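Local coordinates for prenyltransference for protein (Lavandula lanata, PDB 5HC8) that probably joins two dimethylallyl diphosphate molecules head-to-middle to make lavandulyl diphosphate, acting as a magnesium-dependent prenyltransferase of the cis-prenyltransferase family, at residues V16-D21 / L190-A195. Numbering follows the deposited sequence.
Sequences VAIIID and LLIRAA. With MG (magnesium ion), chain B; ISY (3-methylbut-3-enylsulfanyl(phosphonooxy)phosphinic acid), chain F; PIS (trihydrogen thiodiphosphate), chain C.
Ile19, on strand 15-19, and Asp21, in the loop that follows it, meet Arg193 of the adjacent parallel strand 190-193. These are neighbouring interior strands of the six-stranded parallel sheet of the cis-prenyltransferase fold. The strands are joined by a ladder of four backbone hydrogen bonds. Its shortest is Ile19 N to Ile192 O, 2.7 Å. Ile19 shares one sheet face with Ala17, Leu191 and Arg193. Ile19 CG1 rests on Leu191 CD1 at 4.0 Å. With CG1 anti to the carbonyl carbon (chi1 -61°), Ile19 CG2 is left anti to the backbone N and lies over one guanidinium face of Arg193, offset toward the rim. Ile19 CG2 also touches ISY C11 at 3.6 Å. Arg193 runs extended from CG to NE, which carries its guanidinium to the diphosphate end of the pocket. Arg193 NH2 makes a salt bridge to Asp21 OD2 at 3.0 Å, approaching from above the carboxylate plane, and a hydrogen bond to ISY O4. NH1 is held by Ser201 and the Arg199 carbonyl. Water 1 links Arg193 NE, Asp21 OD2 and Ala194 O. On the opposite face, Ile192 CD1 packs on Val16 CG1. Asp21 OD2 faces Arg193, while Asp21 OD1 binds the magnesium ion at 2.1 Å.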
loop_
_atom_site.group_PDB
_atom_site.type_symbol
_atom_site.label_atom_id
_atom_site.label_comp_id
_atom_site.label_asym_id
_atom_site.label_seq_id
_atom_site.Cartn_x
_atom_site.Cartn_y
_atom_site.Cartn_z
ATOM N N VAL A 16 -8.756 -9.114 9.093
ATOM C CA VAL A 16 -8.726 -9.545 7.672
ATOM C C VAL A 16 -9.534 -8.556 6.844
ATOM O O VAL A 16 -10.682 -8.226 7.258
ATOM C CB VAL A 16 -9.280 -11.008 7.485
ATOM C CG1 VAL A 16 -9.312 -11.420 5.987
ATOM C CG2 VAL A 16 -8.408 -11.978 8.274
ATOM N N ALA A 17 -8.981 -8.102 5.698
ATOM C CA ALA A 17 -9.696 -7.215 4.819
ATOM C C ALA A 17 -9.810 -7.800 3.469
ATOM O O ALA A 17 -8.874 -8.394 2.970
ATOM C CB ALA A 17 -9.022 -5.821 4.717
ATOM N N ILE A 18 -10.941 -7.538 2.829
ATOM C CA ILE A 18 -11.228 -8.065 1.526
ATOM C C ILE A 18 -11.596 -7.029 0.478
ATOM O O ILE A 18 -12.474 -6.207 0.692
ATOM C CB ILE A 18 -12.422 -9.063 1.587
ATOM C CG1 ILE A 18 -12.099 -10.200 2.577
ATOM C CG2 ILE A 18 -12.687 -9.639 0.218
ATOM C CD1 ILE A 18 -13.201 -11.244 2.735
ATOM N N ILE A 19 -10.880 -7.052 -0.631
ATOM C CA ILE A 19 -11.235 -6.273 -1.828
ATOM C C ILE A 19 -12.029 -7.119 -2.801
ATOM O O ILE A 19 -11.510 -8.049 -3.401
ATOM C CB ILE A 19 -9.954 -5.725 -2.518
ATOM C CG1 ILE A 19 -9.186 -4.804 -1.577
ATOM C CG2 ILE A 19 -10.239 -5.003 -3.815
ATOM C CD1 ILE A 19 -7.890 -4.283 -2.157
ATOM N N ILE A 20 -13.304 -6.769 -2.990
ATOM C CA ILE A 20 -14.195 -7.476 -3.903
ATOM C C ILE A 20 -14.053 -6.916 -5.300
ATOM O O ILE A 20 -13.876 -5.696 -5.508
ATOM C CB ILE A 20 -15.699 -7.452 -3.381
ATOM C CG1 ILE A 20 -16.270 -6.051 -3.366
ATOM C CG2 ILE A 20 -15.789 -8.014 -1.943
ATOM C CD1 ILE A 20 -17.620 -5.944 -2.703
ATOM N N ASP A 21 -14.067 -7.816 -6.273
ATOM C CA ASP A 21 -13.807 -7.448 -7.640
ATOM C C ASP A 21 -14.249 -8.576 -8.561
ATOM O O ASP A 21 -14.395 -9.728 -8.109
ATOM C CB ASP A 21 -12.305 -7.120 -7.797
ATOM C CG ASP A 21 -12.003 -6.194 -8.992
ATOM O OD1 ASP A 21 -12.933 -5.445 -9.309
ATOM O OD2 ASP A 21 -10.912 -6.306 -9.620
ATOM N N LEU A 190 -3.960 -9.448 7.036
ATOM C CA LEU A 190 -4.117 -10.169 5.773
ATOM C C LEU A 190 -5.099 -9.375 4.887
ATOM O O LEU A 190 -6.151 -9.004 5.364
ATOM C CB LEU A 190 -4.694 -11.565 6.011
ATOM C CG LEU A 190 -5.088 -12.399 4.813
ATOM C CD1 LEU A 190 -3.894 -12.700 3.966
ATOM C CD2 LEU A 190 -5.858 -13.725 5.176
ATOM N N LEU A 191 -4.735 -9.145 3.634
ATOM C CA LEU A 191 -5.564 -8.410 2.694
ATOM C C LEU A 191 -5.773 -9.393 1.569
ATOM O O LEU A 191 -4.815 -9.875 0.978
ATOM C CB LEU A 191 -4.858 -7.178 2.158
ATOM C CG LEU A 191 -5.596 -6.462 1.008
ATOM C CD1 LEU A 191 -6.842 -5.829 1.537
ATOM C CD2 LEU A 191 -4.676 -5.341 0.514
ATOM N N ILE A 192 -7.035 -9.642 1.286
ATOM C CA ILE A 192 -7.434 -10.503 0.218
ATOM C C ILE A 192 -8.003 -9.686 -0.953
ATOM O O ILE A 192 -8.906 -8.919 -0.774
ATOM C CB ILE A 192 -8.515 -11.466 0.708
ATOM C CG1 ILE A 192 -7.969 -12.377 1.817
ATOM C CG2 ILE A 192 -9.007 -12.333 -0.422
ATOM C CD1 ILE A 192 -9.078 -13.198 2.534
ATOM N N ARG A 193 -7.554 -9.983 -2.160
ATOM C CA ARG A 193 -8.187 -9.401 -3.325
ATOM C C ARG A 193 -8.543 -10.440 -4.346
ATOM O O ARG A 193 -7.700 -11.161 -4.813
ATOM C CB ARG A 193 -7.330 -8.304 -3.971
ATOM C CG ARG A 193 -7.972 -7.693 -5.222
ATOM C CD ARG A 193 -7.255 -6.448 -5.729
ATOM N NE ARG A 193 -7.960 -6.024 -6.919
ATOM C CZ ARG A 193 -8.131 -4.763 -7.302
ATOM N NH1 ARG A 193 -7.567 -3.742 -6.668
ATOM N NH2 ARG A 193 -8.851 -4.517 -8.369
ATOM N N ALA A 194 -9.839 -10.468 -4.657
ATOM C CA ALA A 194 -10.422 -11.364 -5.606
ATOM C C ALA A 194 -10.248 -10.823 -7.003
ATOM O O ALA A 194 -10.015 -9.630 -7.199
ATOM C CB ALA A 194 -11.888 -11.512 -5.327
ATOM N N ALA A 195 -10.311 -11.743 -7.970
ATOM C CA ALA A 195 -10.401 -11.434 -9.407
ATOM C C ALA A 195 -9.048 -11.177 -10.144
ATOM O O ALA A 195 -9.037 -10.737 -11.280
ATOM C CB ALA A 195 -11.417 -10.284 -9.674
HETATM MG MG MG B . -13.191 -4.164 -10.983
HETATM P P1 ISY F . -9.799 -1.061 -10.381
HETATM O O2 ISY F . -11.005 -0.668 -9.314
HETATM P P3 ISY F . -12.273 -1.510 -8.903
HETATM O O4 ISY F . -9.642 -2.627 -10.519
HETATM O O5 ISY F . -8.438 -0.383 -10.051
HETATM O O6 ISY F . -10.281 -0.493 -11.709
HETATM O O7 ISY F . -12.782 -2.303 -10.052
HETATM O O8 ISY F . -13.300 -0.534 -8.163
HETATM S S9 ISY F . -11.513 -2.958 -7.529
HETATM C C10 ISY F . -11.488 -2.001 -6.031
HETATM C C11 ISY F . -12.599 -2.651 -5.246
HETATM C C12 ISY F . -13.659 -1.840 -4.555
HETATM C C13 ISY F . -14.692 -2.540 -3.800
HETATM C C14 ISY F . -13.795 -0.381 -4.785
HETATM P P1 PIS C . -15.160 -5.945 -12.800
HETATM O O1 PIS C . -16.415 -5.415 -11.948
HETATM P P2 PIS C . -16.481 -4.879 -10.452
HETATM S S1 PIS C . -15.205 -3.837 -10.398
HETATM O O2 PIS C . -13.832 -5.922 -12.014
HETATM O O3 PIS C . -15.482 -7.353 -13.298
HETATM O O4 PIS C . -16.261 -6.094 -9.620
HETATM O O5 PIS C . -15.010 -4.882 -13.934
HETATM O O6 PIS C . -17.902 -4.149 -10.324
HETATM O O HOH W 1 -8.897 -8.036 -8.882
HETATM O O HOH W 2 -11.222 -4.444 -11.476
HETATM O O HOH W 3 -13.521 -3.025 -12.879
#